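Local coordinates for natterin-like protein (Lethenteron camtschaticum, PDB 6IUL) that is a lamprey immune cytotoxin that probably recognises cell-surface glycans through a jacalin-like lectin domain and forms membrane pores with an aerolysin-like module, at residues A[156-168]-A[221-233]. Residues are numbered along the deposited sequence; the frame is centred on the assembly and turned at random.
Sequences YPTMHQILPNVQM and VMEVETGFSFTVG
With CG anti to the carbonyl carbon in both (chi1 near -70°), Phe228 and Phe230, two apart on strand 228-238 and both pointing toward segment 156-168, lay their rings along Val166 and Pro164. Pro164 meets the Phe230 ring squarely: its CG lies 3.7 Å from the centroid of that ring and only 4° off the normal, the geometry of a CH-pi contact over the centre of the face. The same ring has Ile162 at its edge, with CG1 in the ring plane and 3.7 Å from Phe230 CE2. The rest of the proline ring fits between neighbours, CB resting on Val221 CG2 at 3.8 Å and CD approaching the carbonyl O of Phe228.

A second CH-pi contact is less centred. Val166 CG2 sits over one face of the Phe228 ring, offset toward the rim and closest to CD2 at 3.5 Å, while Met168 CE reaches the ring edge.

Strands 212-223 and 228-238 form an antiparallel hairpin, paired here through reciprocal backbone bonds between Met222 and Ser229. In aerolysin-family toxins a hairpin of this kind typically rests against the elongated sheet before pore formation; by analogy, this one may be the membrane-inserting element, with segment 156-168 packed across it. Strand 260-285 adds Ile273 against Phe230 and Ala271 against Val221, and Thr305 of strand 290-313 touches Phe228.

Toward the other end, Met159 runs extended from the backbone until its bend at chi3 (95°). Its CG presses on Phe230 CB at 3.4 Å, and CE lies against the backbone of Thr231. Val232 CG1 is shared between that methyl and the Tyr156 ring, 3.7 Å from CE2, while Tyr156 OH is hydrogen-bonded to Trp200 NE1.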
loop_
_atom_site.group_PDB
_atom_site.type_symbol
_atom_site.label_atom_id
_atom_site.label_comp_id
_atom_site.label_asym_id
_atom_site.label_seq_id
_atom_site.Cartn_x
_atom_site.Cartn_y
_atom_site.Cartn_z
ATOM N N TYR A 156 -9.397 -1.795 -21.643
ATOM C CA TYR A 156 -9.179 -3.221 -21.543
ATOM C C TYR A 156 -9.787 -3.835 -22.817
ATOM O O TYR A 156 -10.963 -4.225 -22.839
ATOM C CB TYR A 156 -9.843 -3.779 -20.276
ATOM C CG TYR A 156 -9.438 -3.035 -19.051
ATOM C CD1 TYR A 156 -8.315 -3.410 -18.335
ATOM C CD2 TYR A 156 -10.193 -1.944 -18.610
ATOM C CE1 TYR A 156 -7.946 -2.720 -17.180
ATOM C CE2 TYR A 156 -9.825 -1.239 -17.487
ATOM C CZ TYR A 156 -8.687 -1.622 -16.781
ATOM O OH TYR A 156 -8.323 -0.905 -15.663
ATOM N N PRO A 157 -8.990 -3.883 -23.892
ATOM C CA PRO A 157 -9.558 -4.172 -25.225
ATOM C C PRO A 157 -10.074 -5.625 -25.423
ATOM O O PRO A 157 -10.821 -5.874 -26.336
ATOM C CB PRO A 157 -8.393 -3.851 -26.185
ATOM C CG PRO A 157 -7.170 -3.910 -25.342
ATOM C CD PRO A 157 -7.556 -3.553 -23.937
ATOM N N THR A 158 -9.673 -6.560 -24.579
ATOM C CA THR A 158 -10.169 -7.937 -24.691
ATOM C C THR A 158 -11.236 -8.274 -23.641
ATOM O O THR A 158 -11.653 -9.428 -23.539
ATOM C CB THR A 158 -9.057 -8.961 -24.564
ATOM O OG1 THR A 158 -8.552 -8.970 -23.230
ATOM C CG2 THR A 158 -7.913 -8.692 -25.585
ATOM N N MET A 159 -11.683 -7.269 -22.888
ATOM C CA MET A 159 -12.527 -7.493 -21.731
ATOM C C MET A 159 -13.877 -8.174 -22.049
ATOM O O MET A 159 -14.250 -9.148 -21.392
ATOM C CB MET A 159 -12.802 -6.174 -21.010
ATOM C CG MET A 159 -13.628 -6.396 -19.741
ATOM S SD MET A 159 -13.568 -5.016 -18.587
ATOM C CE MET A 159 -15.031 -4.093 -19.028
ATOM N N HIS A 160 -14.571 -7.629 -23.042
ATOM C CA HIS A 160 -15.803 -8.173 -23.594
ATOM C C HIS A 160 -15.737 -9.618 -24.140
ATOM O O HIS A 160 -16.766 -10.162 -24.455
ATOM C CB HIS A 160 -16.257 -7.234 -24.732
ATOM C CG HIS A 160 -15.321 -7.234 -25.915
ATOM N ND1 HIS A 160 -14.073 -6.641 -25.877
ATOM C CD2 HIS A 160 -15.421 -7.815 -27.131
ATOM C CE1 HIS A 160 -13.467 -6.823 -27.035
ATOM N NE2 HIS A 160 -14.263 -7.530 -27.815
ATOM N N GLN A 161 -14.560 -10.211 -24.293
ATOM C CA GLN A 161 -14.434 -11.532 -24.891
ATOM C C GLN A 161 -14.072 -12.600 -23.893
ATOM O O GLN A 161 -14.060 -13.779 -24.250
ATOM C CB GLN A 161 -13.343 -11.561 -25.982
ATOM C CG GLN A 161 -13.561 -10.605 -27.145
ATOM C CD GLN A 161 -12.328 -10.496 -28.055
ATOM O OE1 GLN A 161 -11.189 -10.808 -27.654
ATOM N NE2 GLN A 161 -12.550 -10.035 -29.287
ATOM N N ILE A 162 -13.720 -12.239 -22.655
ATOM C CA ILE A 162 -13.393 -13.275 -21.707
ATOM C C ILE A 162 -14.372 -13.268 -20.527
ATOM O O ILE A 162 -14.815 -12.208 -20.053
ATOM C CB ILE A 162 -11.920 -13.256 -21.313
ATOM C CG1 ILE A 162 -11.690 -12.437 -20.087
ATOM C CG2 ILE A 162 -11.021 -12.731 -22.439
ATOM C CD1 ILE A 162 -10.488 -12.949 -19.314
ATOM N N LEU A 163 -14.752 -14.470 -20.105
ATOM C CA LEU A 163 -15.701 -14.590 -19.006
ATOM C C LEU A 163 -14.983 -14.674 -17.674
ATOM O O LEU A 163 -13.962 -15.367 -17.575
ATOM C CB LEU A 163 -16.653 -15.773 -19.191
ATOM C CG LEU A 163 -17.833 -15.489 -20.149
ATOM C CD1 LEU A 163 -18.866 -16.603 -19.938
ATOM C CD2 LEU A 163 -18.511 -14.097 -20.049
ATOM N N PRO A 164 -15.525 -13.977 -16.652
ATOM C CA PRO A 164 -14.941 -14.034 -15.324
ATOM C C PRO A 164 -14.991 -15.452 -14.773
ATOM O O PRO A 164 -15.927 -16.201 -15.061
ATOM C CB PRO A 164 -15.823 -13.107 -14.494
ATOM C CG PRO A 164 -16.530 -12.254 -15.460
ATOM C CD PRO A 164 -16.681 -13.069 -16.704
ATOM N N ASN A 165 -13.978 -15.840 -14.020
ATOM C CA ASN A 165 -14.028 -17.117 -13.333
ATOM C C ASN A 165 -14.348 -16.858 -11.841
ATOM O O ASN A 165 -13.433 -16.690 -11.007
ATOM C CB ASN A 165 -12.706 -17.860 -13.474
ATOM C CG ASN A 165 -12.718 -19.178 -12.743
ATOM O OD1 ASN A 165 -13.788 -19.729 -12.478
ATOM N ND2 ASN A 165 -11.551 -19.682 -12.394
ATOM N N VAL A 166 -15.632 -16.825 -11.506
ATOM C CA VAL A 166 -16.058 -16.532 -10.128
ATOM C C VAL A 166 -16.132 -17.775 -9.259
ATOM O O VAL A 166 -16.946 -18.619 -9.497
ATOM C CB VAL A 166 -17.419 -15.841 -10.142
ATOM C CG1 VAL A 166 -17.844 -15.502 -8.735
ATOM C CG2 VAL A 166 -17.359 -14.575 -10.983
ATOM N N GLN A 167 -15.252 -17.892 -8.276
ATOM C CA GLN A 167 -15.206 -19.026 -7.356
ATOM C C GLN A 167 -15.961 -18.664 -6.058
ATOM O O GLN A 167 -15.673 -17.630 -5.418
ATOM C CB GLN A 167 -13.761 -19.436 -6.970
ATOM C CG GLN A 167 -12.822 -20.010 -8.062
ATOM C CD GLN A 167 -13.351 -21.228 -8.864
ATOM O OE1 GLN A 167 -12.608 -21.814 -9.638
ATOM N NE2 GLN A 167 -14.631 -21.563 -8.730
ATOM N N MET A 168 -16.890 -19.546 -5.677
ATOM C CA MET A 168 -17.725 -19.384 -4.497
ATOM C C MET A 168 -17.055 -20.007 -3.289
ATOM O O MET A 168 -16.453 -21.080 -3.377
ATOM C CB MET A 168 -19.100 -20.032 -4.737
ATOM C CG MET A 168 -19.885 -19.421 -5.892
ATOM S SD MET A 168 -20.144 -17.619 -5.784
ATOM C CE MET A 168 -21.430 -17.433 -7.043
ATOM N N VAL A 221 -16.688 -7.447 -11.448
ATOM C CA VAL A 221 -17.568 -8.462 -11.959
ATOM C C VAL A 221 -19.018 -8.013 -11.784
ATOM O O VAL A 221 -19.350 -7.343 -10.831
ATOM C CB VAL A 221 -17.277 -9.777 -11.244
ATOM C CG1 VAL A 221 -18.463 -10.719 -11.295
ATOM C CG2 VAL A 221 -16.042 -10.429 -11.845
ATOM N N MET A 222 -19.869 -8.379 -12.733
ATOM C CA MET A 222 -21.256 -7.934 -12.777
ATOM C C MET A 222 -22.179 -9.123 -13.066
ATOM O O MET A 222 -21.913 -9.945 -13.955
ATOM C CB MET A 222 -21.385 -6.884 -13.886
ATOM C CG MET A 222 -22.793 -6.453 -14.251
ATOM S SD MET A 222 -22.742 -5.367 -15.696
ATOM C CE MET A 222 -22.754 -3.770 -14.869
ATOM N N GLU A 223 -23.299 -9.156 -12.352
ATOM C CA GLU A 223 -24.312 -10.223 -12.473
ATOM C C GLU A 223 -25.145 -10.000 -13.735
ATOM O O GLU A 223 -25.834 -9.000 -13.869
ATOM C CB GLU A 223 -25.238 -10.302 -11.237
ATOM C CG GLU A 223 -24.670 -9.703 -9.938
ATOM C CD GLU A 223 -24.839 -8.181 -9.858
ATOM O OE1 GLU A 223 -25.990 -7.741 -10.030
ATOM O OE2 GLU A 223 -23.838 -7.429 -9.676
ATOM N N VAL A 224 -24.997 -10.915 -14.676
ATOM C CA VAL A 224 -25.936 -11.074 -15.771
ATOM C C VAL A 224 -26.631 -12.397 -15.451
ATOM O O VAL A 224 -26.272 -13.042 -14.477
ATOM C CB VAL A 224 -25.225 -11.075 -17.151
ATOM C CG1 VAL A 224 -24.609 -9.708 -17.409
ATOM C CG2 VAL A 224 -24.181 -12.191 -17.266
ATOM N N GLU A 225 -27.644 -12.785 -16.219
ATOM C CA GLU A 225 -28.278 -14.072 -15.971
ATOM C C GLU A 225 -27.914 -15.079 -17.043
ATOM O O GLU A 225 -28.604 -16.074 -17.222
ATOM C CB GLU A 225 -29.783 -13.913 -15.756
ATOM C CG GLU A 225 -30.099 -13.083 -14.518
ATOM C CD GLU A 225 -30.619 -11.690 -14.835
ATOM O OE1 GLU A 225 -30.278 -11.131 -15.902
ATOM O OE2 GLU A 225 -31.361 -11.149 -14.000
ATOM N N THR A 226 -26.814 -14.802 -17.744
ATOM C CA THR A 226 -26.043 -15.814 -18.476
ATOM C C THR A 226 -24.945 -16.370 -17.558
ATOM O O THR A 226 -24.407 -17.463 -17.761
ATOM C CB THR A 226 -25.367 -15.205 -19.727
ATOM O OG1 THR A 226 -26.337 -14.481 -20.497
ATOM C CG2 THR A 226 -24.692 -16.293 -20.588
ATOM N N GLY A 227 -24.640 -15.591 -16.530
ATOM C CA GLY A 227 -23.557 -15.896 -15.603
ATOM C C GLY A 227 -22.968 -14.602 -15.048
ATOM O O GLY A 227 -23.672 -13.804 -14.422
ATOM N N PHE A 228 -21.680 -14.381 -15.297
ATOM C CA PHE A 228 -21.062 -13.129 -14.913
ATOM C C PHE A 228 -20.378 -12.507 -16.133
ATOM O O PHE A 228 -19.979 -13.200 -17.068
ATOM C CB PHE A 228 -20.063 -13.366 -13.792
ATOM C CG PHE A 228 -20.687 -13.732 -12.469
ATOM C CD1 PHE A 228 -21.211 -12.754 -11.638
ATOM C CD2 PHE A 228 -20.684 -15.049 -12.019
ATOM C CE1 PHE A 228 -21.724 -13.076 -10.383
ATOM C CE2 PHE A 228 -21.228 -15.382 -10.773
ATOM C CZ PHE A 228 -21.742 -14.397 -9.953
ATOM N N SER A 229 -20.289 -11.186 -16.119
ATOM C CA SER A 229 -19.489 -10.462 -17.081
ATOM C C SER A 229 -18.621 -9.406 -16.398
ATOM O O SER A 229 -18.922 -8.924 -15.319
ATOM C CB SER A 229 -20.370 -9.802 -18.119
ATOM O OG SER A 229 -21.157 -8.811 -17.494
ATOM N N PHE A 230 -17.533 -9.035 -17.059
ATOM C CA PHE A 230 -16.710 -7.900 -16.615
ATOM C C PHE A 230 -17.336 -6.530 -16.948
ATOM O O PHE A 230 -17.975 -6.372 -17.984
ATOM C CB PHE A 230 -15.315 -8.008 -17.234
ATOM C CG PHE A 230 -14.465 -9.103 -16.652
ATOM C CD1 PHE A 230 -14.219 -9.153 -15.300
ATOM C CD2 PHE A 230 -13.846 -10.035 -17.462
ATOM C CE1 PHE A 230 -13.402 -10.126 -14.758
ATOM C CE2 PHE A 230 -13.051 -11.033 -16.926
ATOM C CZ PHE A 230 -12.811 -11.072 -15.569
ATOM N N THR A 231 -17.181 -5.559 -16.048
ATOM C CA THR A 231 -17.371 -4.127 -16.365
ATOM C C THR A 231 -16.295 -3.308 -15.654
ATOM O O THR A 231 -15.498 -3.870 -14.888
ATOM C CB THR A 231 -18.709 -3.570 -15.907
ATOM O OG1 THR A 231 -19.049 -4.178 -14.654
ATOM C CG2 THR A 231 -19.769 -3.825 -16.959
ATOM N N VAL A 232 -16.257 -1.996 -15.902
ATOM C CA VAL A 232 -15.326 -1.137 -15.189
ATOM C C VAL A 232 -16.118 -0.224 -14.286
ATOM O O VAL A 232 -16.998 0.503 -14.739
ATOM C CB VAL A 232 -14.368 -0.288 -16.099
ATOM C CG1 VAL A 232 -13.490 -1.191 -16.945
ATOM C CG2 VAL A 232 -15.132 0.723 -16.952
ATOM N N GLY A 233 -15.757 -0.235 -13.008
ATOM C CA GLY A 233 -16.405 0.621 -12.027
ATOM C C GLY A 233 -16.233 2.104 -12.286
ATOM O O GLY A 233 -15.586 2.544 -13.248
#